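Local atomic coordinates of putative invasin (Yersinia pseudotuberculosis IP 31758, PDB entry 5N40), a protein that probably mediates bacterial adhesion to host surfaces as an invasin-type adhesin built of immunoglobulin-like domains and a C-type lectin-like domain. Residues K142-Q147 and R201-S206; V106-L111 and L125-K130; I166-Y171 and S187-N192. The protein carries 1 engineered substitution. One frame throughout, in Å; residues are numbered along the deposited sequence. Where two conformers were deposited one is given.

Contact 1 (K142-Q147 and R201-S206); sequences KMTFEQ and RAAAES. Engineered in segment 201-206: Ala203 (natural residue Lys).
Glu146 and Arg201 lie side by side on the outer face of an antiparallel strand pair and form a salt bridge. Arg201 NH2 meets Glu146 OE1 at 3.2 Å. The oxygen sits at the edge of the guanidinium, close to its plane. The donor reaches the carboxylate from above its plane, and the two flat groups are turned 58° apart. A water ties the same two groups again, donating a hydrogen bond to Glu146 OE1 at 2.6 Å and accepting one from Arg201 NE at 3.0 Å. Arg201 is extended as far as CD and then bends at chi3 (70°), which turns its guanidinium to the glutamate. On the same face the CB of Ala203, an engineered residue, rests 3.8 Å from Thr144 OG1. At the far end Glu205 OE2 accepts a hydrogen bond from the backbone N of Lys142 at 3.2 Å, nearly straight and from above the carboxylate plane. The other carboxylate oxygen, OE1, is held by Thr78.

Paired backbone bonds at Thr144–Ala203 and Glu146–Arg201 fix the register. Phe145 and Ala202 point to the opposite, buried face, where Phe145 CE1 lies 3.9 Å from Ala202 CB. Neither strand is at the edge of its sheet. Strand 209-217 flanks 197-204, strand 176-177 flanks 142-151, and strand 123-131 of the facing sheet packs on Phe145 and Ala202.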
loop_
_atom_site.group_PDB
_atom_site.type_symbol
_atom_site.label_atom_id
_atom_site.label_comp_id
_atom_site.label_asym_id
_atom_site.label_seq_id
_atom_site.Cartn_x
_atom_site.Cartn_y
_atom_site.Cartn_z
ATOM N N LYS A 142 7.001 -15.094 1.963
ATOM C CA LYS A 142 7.574 -13.789 1.659
ATOM C C LYS A 142 6.654 -12.994 0.736
ATOM O O LYS A 142 6.140 -13.519 -0.253
ATOM C CB LYS A 142 8.947 -13.963 1.013
ATOM C CG LYS A 142 10.009 -14.512 1.959
ATOM C CD LYS A 142 11.363 -14.591 1.249
ATOM C CE LYS A 142 12.468 -15.061 2.178
ATOM N NZ LYS A 142 13.783 -15.173 1.467
ATOM N N MET A 143 6.486 -11.710 1.049
ATOM C CA MET A 143 5.523 -10.849 0.374
ATOM C C MET A 143 6.189 -9.557 -0.075
ATOM O O MET A 143 7.065 -9.027 0.616
ATOM C CB MET A 143 4.349 -10.518 1.303
ATOM C CG MET A 143 3.034 -10.242 0.583
ATOM S SD MET A 143 2.317 -11.696 -0.213
ATOM C CE MET A 143 2.097 -12.798 1.181
ATOM N N THR A 144 5.763 -9.049 -1.234
ATOM C CA THR A 144 6.139 -7.718 -1.697
ATOM C C THR A 144 4.881 -6.989 -2.156
ATOM O O THR A 144 3.823 -7.594 -2.354
ATOM C CB THR A 144 7.154 -7.749 -2.846
ATOM O OG1 THR A 144 6.547 -8.343 -3.993
ATOM C CG2 THR A 144 8.411 -8.521 -2.458
ATOM N N PHE A 145 5.005 -5.677 -2.330
ATOM C CA PHE A 145 3.912 -4.842 -2.807
ATOM C C PHE A 145 4.366 -4.005 -3.993
ATOM O O PHE A 145 5.503 -3.530 -4.043
ATOM C CB PHE A 145 3.382 -3.909 -1.706
ATOM C CG PHE A 145 2.762 -4.634 -0.556
ATOM C CD1 PHE A 145 1.443 -5.056 -0.619
ATOM C CD2 PHE A 145 3.494 -4.913 0.579
ATOM C CE1 PHE A 145 0.867 -5.730 0.432
ATOM C CE2 PHE A 145 2.917 -5.586 1.639
ATOM C CZ PHE A 145 1.600 -6.002 1.556
ATOM N N GLU A 146 3.441 -3.795 -4.927
ATOM C CA GLU A 146 3.715 -3.033 -6.139
ATOM C C GLU A 146 2.508 -2.183 -6.504
ATOM O O GLU A 146 1.384 -2.689 -6.563
ATOM C CB GLU A 146 4.064 -3.974 -7.299
ATOM C CG GLU A 146 4.554 -3.259 -8.541
ATOM C CD GLU A 146 5.007 -4.213 -9.628
ATOM O OE1 GLU A 146 4.645 -5.406 -9.570
ATOM O OE2 GLU A 146 5.722 -3.761 -10.541
ATOM N N GLN A 147 2.742 -0.894 -6.745
ATOM C CA GLN A 147 1.711 -0.042 -7.325
ATOM C C GLN A 147 1.533 -0.405 -8.793
ATOM O O GLN A 147 2.499 -0.373 -9.558
ATOM C CB GLN A 147 2.097 1.431 -7.164
ATOM C CG GLN A 147 1.153 2.414 -7.853
ATOM C CD GLN A 147 1.527 2.703 -9.299
ATOM O OE1 GLN A 147 0.848 2.265 -10.231
ATOM N NE2 GLN A 147 2.597 3.470 -9.491
ATOM N N ARG A 201 -0.641 -4.212 -5.571
ATOM C CA ARG A 201 -0.613 -5.654 -5.808
ATOM C C ARG A 201 0.300 -6.325 -4.788
ATOM O O ARG A 201 1.483 -5.986 -4.679
ATOM C CB ARG A 201 -0.149 -5.981 -7.223
ATOM C CG ARG A 201 -0.197 -7.469 -7.528
ATOM C CD ARG A 201 -0.167 -7.698 -9.012
ATOM N NE ARG A 201 1.127 -7.369 -9.590
ATOM C CZ ARG A 201 1.407 -7.487 -10.883
ATOM N NH1 ARG A 201 0.473 -7.911 -11.721
ATOM N NH2 ARG A 201 2.611 -7.175 -11.336
ATOM N N ALA A 202 -0.261 -7.261 -4.035
ATOM C CA ALA A 202 0.510 -8.123 -3.156
ATOM C C ALA A 202 0.974 -9.339 -3.946
ATOM O O ALA A 202 0.164 -9.995 -4.601
ATOM C CB ALA A 202 -0.337 -8.555 -1.961
ATOM N N ALA A 203 2.276 -9.621 -3.899
ATOM C CA ALA A 203 2.860 -10.771 -4.577
ATOM C C ALA A 203 3.603 -11.650 -3.578
ATOM O O ALA A 203 4.512 -11.184 -2.883
ATOM C CB ALA A 203 3.816 -10.331 -5.684
ATOM N N ALA A 204 3.234 -12.928 -3.530
ATOM C CA ALA A 204 3.985 -13.897 -2.752
ATOM C C ALA A 204 5.205 -14.352 -3.551
ATOM O O ALA A 204 5.278 -14.171 -4.767
ATOM C CB ALA A 204 3.103 -15.093 -2.390
ATOM N N GLU A 205 6.178 -14.937 -2.847
ATOM C CA GLU A 205 7.391 -15.386 -3.522
ATOM C C GLU A 205 7.099 -16.440 -4.581
ATOM O O GLU A 205 7.913 -16.638 -5.490
ATOM C CB GLU A 205 8.408 -15.913 -2.495
ATOM C CG GLU A 205 7.860 -16.892 -1.483
ATOM C CD GLU A 205 8.902 -17.334 -0.468
ATOM O OE1 GLU A 205 10.100 -17.413 -0.836
ATOM O OE2 GLU A 205 8.515 -17.586 0.698
ATOM N N SER A 206 5.944 -17.096 -4.516
ATOM C CA SER A 206 5.564 -18.072 -5.531
ATOM C C SER A 206 5.143 -17.426 -6.842
ATOM O O SER A 206 5.015 -18.134 -7.846
ATOM C CB SER A 206 4.406 -18.917 -5.025
ATOM O OG SER A 206 3.315 -18.066 -4.727
HETATM O O HOH W 1 7.360 -12.012 -2.799
HETATM O O HOH W 2 4.123 -6.995 -5.404
HETATM O O HOH W 3 7.411 -10.662 -4.470
HETATM O O HOH W 4 3.688 -7.227 -8.034
#

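Contact 2 (V106-L111 and L125-K130); sequences VDLTVL and LTVIAK
Leu111 O accepts the backbone N-H of Thr126 at 2.7 Å. It also receives a weak bond from a water, which is in turn 2.8 Å from Thr126 OG1. That hydroxyl has a further partner in Thr185 on strand 183-189. Leu111 N returns a bond to Thr126 O. The same two-bond pairing recurs at Thr109–Ile128 and Asp107–Lys130, so six backbone bonds join the strands.

The side chains alternate between two faces. On one, Leu108 CD2 lies 3.7 Å from Ala129 CB and 4.1 Å from Val127 CG1. Leu108 CG stands beside the backbone N (chi1 -59°); CD1 continues the extended chain, and the other branch, CD2, is the one that faces Ala129. Further along, Val110 CG1 meets Leu125 CD2 at 3.8 Å, the two side chains slanting across each other. This is the inward face of an immunoglobulin-like beta sandwich: Met143 and Phe145 of strand 142-151, with Glu210 and Thr212 of strand 209-217, pack against it from the other sheet. Strand 106-112 is the outermost strand on this side of its own sheet.

The other face carries Asp107, Thr109, Leu111, Thr126, Ile128 and Lys130. Here the methyl Leu111 CD1 comes to 4.0 Å from Ile128 CD1. The polar ends of Asp107 and Lys130 turn elsewhere. Asp107 OD2 takes the N-H of Ser133, and Lys130 NZ makes a salt bridge with Asp135.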
loop_
_atom_site.group_PDB
_atom_site.type_symbol
_atom_site.label_atom_id
_atom_site.label_comp_id
_atom_site.label_asym_id
_atom_site.label_seq_id
_atom_site.Cartn_x
_atom_site.Cartn_y
_atom_site.Cartn_z
ATOM N N VAL A 106 0.181 -20.505 -3.361
ATOM C CA VAL A 106 -0.812 -19.985 -2.427
ATOM C C VAL A 106 -1.880 -19.189 -3.168
ATOM O O VAL A 106 -1.685 -18.722 -4.293
ATOM C CB VAL A 106 -0.183 -19.097 -1.336
ATOM C CG1 VAL A 106 0.662 -19.928 -0.391
ATOM C CG2 VAL A 106 0.637 -17.969 -1.963
ATOM N N ASP A 107 -3.030 -19.051 -2.510
ATOM C CA ASP A 107 -4.052 -18.081 -2.879
ATOM C C ASP A 107 -4.000 -16.944 -1.869
ATOM O O ASP A 107 -3.944 -17.189 -0.656
ATOM C CB ASP A 107 -5.461 -18.682 -2.876
ATOM C CG ASP A 107 -5.621 -19.843 -3.836
ATOM O OD1 ASP A 107 -5.160 -19.745 -4.994
ATOM O OD2 ASP A 107 -6.235 -20.846 -3.416
ATOM N N LEU A 108 -4.013 -15.719 -2.365
ATOM C CA LEU A 108 -3.968 -14.542 -1.514
ATOM C C LEU A 108 -5.334 -13.878 -1.438
ATOM O O LEU A 108 -6.014 -13.705 -2.453
ATOM C CB LEU A 108 -2.952 -13.525 -2.029
ATOM C CG LEU A 108 -1.498 -13.975 -2.152
ATOM C CD1 LEU A 108 -0.614 -12.789 -2.515
ATOM C CD2 LEU A 108 -1.011 -14.619 -0.889
ATOM N N THR A 109 -5.718 -13.499 -0.225
ATOM C CA THR A 109 -6.833 -12.594 0.008
ATOM C C THR A 109 -6.277 -11.299 0.581
ATOM O O THR A 109 -5.381 -11.330 1.428
ATOM C CB THR A 109 -7.846 -13.205 0.979
ATOM O OG1 THR A 109 -8.278 -14.480 0.485
ATOM C CG2 THR A 109 -9.054 -12.298 1.132
ATOM N N VAL A 110 -6.813 -10.165 0.128
ATOM C CA VAL A 110 -6.353 -8.854 0.578
ATOM C C VAL A 110 -7.550 -8.083 1.109
ATOM O O VAL A 110 -8.522 -7.860 0.379
ATOM C CB VAL A 110 -5.658 -8.068 -0.544
ATOM C CG1 VAL A 110 -5.072 -6.771 -0.002
ATOM C CG2 VAL A 110 -4.565 -8.911 -1.172
ATOM N N LEU A 111 -7.464 -7.673 2.373
ATOM C CA LEU A 111 -8.512 -6.952 3.079
ATOM C C LEU A 111 -7.976 -5.602 3.534
ATOM O O LEU A 111 -6.841 -5.504 4.011
ATOM C CB LEU A 111 -8.991 -7.743 4.299
ATOM C CG LEU A 111 -9.520 -9.155 4.035
ATOM C CD1 LEU A 111 -9.919 -9.844 5.324
ATOM C CD2 LEU A 111 -10.689 -9.127 3.066
ATOM N N LEU A 125 -3.997 -2.786 5.863
ATOM C CA LEU A 125 -4.073 -3.723 4.750
ATOM C C LEU A 125 -3.560 -5.069 5.231
ATOM O O LEU A 125 -2.433 -5.160 5.731
ATOM C CB LEU A 125 -3.252 -3.217 3.558
ATOM C CG LEU A 125 -3.310 -3.971 2.224
ATOM C CD1 LEU A 125 -2.866 -3.044 1.106
ATOM C CD2 LEU A 125 -2.457 -5.229 2.228
ATOM N N THR A 126 -4.389 -6.105 5.095
ATOM C CA THR A 126 -4.038 -7.459 5.509
ATOM C C THR A 126 -4.016 -8.397 4.308
ATOM O O THR A 126 -4.994 -8.479 3.557
ATOM C CB THR A 126 -5.024 -7.985 6.556
ATOM O OG1 THR A 126 -4.996 -7.141 7.714
ATOM C CG2 THR A 126 -4.681 -9.410 6.957
ATOM N N VAL A 127 -2.903 -9.104 4.143
ATOM C CA VAL A 127 -2.776 -10.199 3.182
ATOM C C VAL A 127 -2.936 -11.506 3.938
ATOM O O VAL A 127 -2.258 -11.726 4.949
ATOM C CB VAL A 127 -1.413 -10.163 2.460
ATOM C CG1 VAL A 127 -1.351 -11.258 1.385
ATOM C CG2 VAL A 127 -1.135 -8.793 1.864
ATOM N N ILE A 128 -3.815 -12.379 3.448
ATOM C CA ILE A 128 -3.992 -13.714 4.006
ATOM C C ILE A 128 -3.584 -14.708 2.929
ATOM O O ILE A 128 -4.121 -14.670 1.815
ATOM C CB ILE A 128 -5.438 -13.980 4.450
ATOM C CG1 ILE A 128 -5.922 -12.887 5.403
ATOM C CG2 ILE A 128 -5.541 -15.377 5.085
ATOM C CD1 ILE A 128 -7.392 -12.978 5.734
ATOM N N ALA A 129 -2.638 -15.581 3.259
ATOM C CA ALA A 129 -2.142 -16.597 2.336
ATOM C C ALA A 129 -2.601 -17.969 2.808
ATOM O O ALA A 129 -2.458 -18.309 3.992
ATOM C CB ALA A 129 -0.615 -16.555 2.233
ATOM N N LYS A 130 -3.162 -18.741 1.888
ATOM C CA LYS A 130 -3.515 -20.127 2.129
ATOM C C LYS A 130 -2.918 -20.977 1.022
ATOM O O LYS A 130 -2.810 -20.538 -0.128
ATOM C CB LYS A 130 -5.030 -20.316 2.182
ATOM C CG LYS A 130 -5.684 -19.515 3.307
ATOM C CD LYS A 130 -7.185 -19.522 3.216
ATOM C CE LYS A 130 -7.803 -18.727 4.358
ATOM N NZ LYS A 130 -9.278 -18.677 4.214
HETATM O O HOH W 5 -6.955 -5.150 7.381
#

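Contact 3 (I166-Y171 and S187-N192); sequences IADANY and SVTDPN
Ile166 and Ser187 bury more surface here than the other residues of the two segments, and they meet through backbone atoms. Ser187 O lies 3.4 Å from Ile166 CA, in a CA-H...O contact. The same oxygen accepts the N-H of the next residue, Ala167, at 3.0 Å, with a fairly straight N-H...O angle of 162°. This is the one direct hydrogen bond between the segments. Ile166 pairs with Val188 at a non-hydrogen-bonded position, and both side chains go to the same face of the sheet. They only graze each other, Ile166 CG1 being 4.5 Å from Val188 CG2. With chi2 at 177° the Ile166 chain is extended, and it packs on Phe145 and Phe174 in the domain interior.

Water makes the rest of the contact. One water donates a hydrogen bond to Ser187 O at 2.9 Å, accepts the N-H of Asp168 at 3.0 Å, and also bonds Thr189 OG1. Ser187 O is thus gripped by a backbone N-H and a water together. A second water joins Thr189 OG1 to Asp168 OD1, bridging two oxygens that stand 4.3 Å apart. A third joins Ser187 OG to the same carboxylate oxygen, so Asp168 OD1 accepts hydrogen bonds from two waters. Thr189 is the third residue in buried surface. Its backbone pairs with Gln165, which continues the strand contact on the other side of Ile166.

Asp168 owes its place to the chain turning back. Ala167 and Asp168 both have positive phi, in the left-handed region. Ile166 N bonds Ala169 O at 2.8 Å, and Ala169 N bonds Ile166 O. This is a type I' turn of a two-residue beta hairpin that finishes the edge of an immunoglobulin-like sheet, its strand 165-166 pairing with 183-189.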
loop_
_atom_site.group_PDB
_atom_site.type_symbol
_atom_site.label_atom_id
_atom_site.label_comp_id
_atom_site.label_asym_id
_atom_site.label_seq_id
_atom_site.Cartn_x
_atom_site.Cartn_y
_atom_site.Cartn_z
ATOM N N ILE A 166 4.224 2.270 2.728
ATOM C CA ILE A 166 3.919 1.110 3.550
ATOM C C ILE A 166 4.932 1.098 4.685
ATOM O O ILE A 166 6.142 1.156 4.444
ATOM C CB ILE A 166 3.955 -0.195 2.729
ATOM C CG1 ILE A 166 2.923 -0.128 1.589
ATOM C CG2 ILE A 166 3.689 -1.396 3.625
ATOM C CD1 ILE A 166 2.903 -1.336 0.649
ATOM N N ALA A 167 4.440 1.067 5.921
ATOM C CA ALA A 167 5.312 1.137 7.095
ATOM C C ALA A 167 6.237 2.352 7.020
ATOM O O ALA A 167 7.425 2.278 7.333
ATOM C CB ALA A 167 6.119 -0.154 7.251
ATOM N N ASP A 168 5.681 3.485 6.583
ATOM C CA ASP A 168 6.387 4.772 6.546
ATOM C C ASP A 168 7.612 4.740 5.634
ATOM O O ASP A 168 8.574 5.479 5.850
ATOM C CB ASP A 168 6.784 5.230 7.956
ATOM C CG ASP A 168 5.580 5.559 8.826
ATOM O OD1 ASP A 168 4.596 6.132 8.306
ATOM O OD2 ASP A 168 5.612 5.237 10.031
ATOM N N ALA A 169 7.581 3.906 4.596
ATOM C CA ALA A 169 8.592 3.921 3.547
ATOM C C ALA A 169 7.916 3.634 2.214
ATOM O O ALA A 169 6.779 3.161 2.162
ATOM C CB ALA A 169 9.704 2.897 3.804
ATOM N N ASN A 170 8.630 3.916 1.125
ATOM C CA ASN A 170 8.078 3.650 -0.199
ATOM C C ASN A 170 7.658 2.190 -0.294
ATOM O O ASN A 170 8.299 1.308 0.279
ATOM C CB ASN A 170 9.096 3.968 -1.298
ATOM C CG ASN A 170 9.481 5.431 -1.346
ATOM O OD1 ASN A 170 8.710 6.305 -0.946
ATOM N ND2 ASN A 170 10.672 5.708 -1.857
ATOM N N TYR A 171 6.568 1.938 -1.024
ATOM C CA TYR A 171 6.020 0.584 -1.092
ATOM C C TYR A 171 7.052 -0.416 -1.612
ATOM O O TYR A 171 7.080 -1.569 -1.168
ATOM C CB TYR A 171 4.762 0.560 -1.971
ATOM C CG TYR A 171 5.033 0.897 -3.415
ATOM C CD1 TYR A 171 5.485 -0.072 -4.309
ATOM C CD2 TYR A 171 4.856 2.187 -3.892
ATOM C CE1 TYR A 171 5.750 0.238 -5.618
ATOM C CE2 TYR A 171 5.113 2.503 -5.210
ATOM C CZ TYR A 171 5.566 1.525 -6.066
ATOM O OH TYR A 171 5.834 1.853 -7.377
ATOM N N SER A 187 0.603 -0.961 7.461
ATOM C CA SER A 187 -0.004 0.361 7.541
ATOM C C SER A 187 0.318 1.138 6.271
ATOM O O SER A 187 1.495 1.340 5.942
ATOM C CB SER A 187 0.503 1.103 8.774
ATOM O OG SER A 187 -0.141 2.352 8.901
ATOM N N VAL A 188 -0.724 1.574 5.565
ATOM C CA VAL A 188 -0.594 2.258 4.281
ATOM C C VAL A 188 -0.962 3.725 4.459
ATOM O O VAL A 188 -2.026 4.039 5.004
ATOM C CB VAL A 188 -1.488 1.617 3.208
ATOM C CG1 VAL A 188 -1.209 2.244 1.846
ATOM C CG2 VAL A 188 -1.277 0.112 3.166
ATOM N N THR A 189 -0.108 4.616 3.951
ATOM C CA THR A 189 -0.339 6.057 3.994
ATOM C C THR A 189 0.032 6.672 2.648
ATOM O O THR A 189 0.762 6.082 1.851
ATOM C CB THR A 189 0.472 6.744 5.104
ATOM O OG1 THR A 189 1.861 6.430 4.946
ATOM C CG2 THR A 189 -0.007 6.315 6.489
ATOM N N ASP A 190 -0.456 7.890 2.418
ATOM C CA ASP A 190 -0.225 8.606 1.160
ATOM C C ASP A 190 0.065 10.071 1.470
ATOM O O ASP A 190 -0.633 10.975 1.003
ATOM C CB ASP A 190 -1.428 8.451 0.229
ATOM C CG ASP A 190 -1.110 8.779 -1.222
ATOM O OD1 ASP A 190 0.069 9.058 -1.545
ATOM O OD2 ASP A 190 -2.055 8.782 -2.047
ATOM N N PRO A 191 1.115 10.339 2.253
ATOM C CA PRO A 191 1.369 11.726 2.694
ATOM C C PRO A 191 1.623 12.704 1.556
ATOM O O PRO A 191 1.383 13.908 1.729
ATOM C CB PRO A 191 2.599 11.585 3.601
ATOM C CG PRO A 191 3.248 10.309 3.189
ATOM C CD PRO A 191 2.132 9.404 2.769
ATOM N N ASN A 192 2.092 12.239 0.399
ATOM C CA ASN A 192 2.331 13.095 -0.754
ATOM C C ASN A 192 1.303 12.870 -1.857
ATOM O O ASN A 192 1.563 13.195 -3.020
ATOM C CB ASN A 192 3.748 12.872 -1.281
ATOM C CG ASN A 192 4.806 13.185 -0.237
ATOM O OD1 ASN A 192 4.919 14.321 0.218
ATOM N ND2 ASN A 192 5.575 12.177 0.153
HETATM O O HOH W 6 2.780 3.913 6.043
HETATM O O HOH W 7 3.820 7.813 6.117
HETATM O O HOH W 8 2.221 4.122 8.746
#

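From the N terminus, contact 2 comes first. It closes the short loop between strands 106-112 and 123-131 before either of the others opens. Contact 1 then closes a long loop from 142-147 to 201-206, and contact 3 (166-171 with 187-192) is nested inside it. Contacts 2 and 3 belong to one sheet of the middle domain, which is immunoglobulin-like; in it strands 123-131 and 183-189 are neighbours and Leu125 touches Val188. Contact 1 belongs to the facing sheet. Core side chains join the two layers: Phe145 CE1 lies 3.8 Å from Leu125 CD2, and Phe145 CG lies 3.5 Å from Ile166 CD1. Contacts 2 and 3 hold one layer, contact 1 the other.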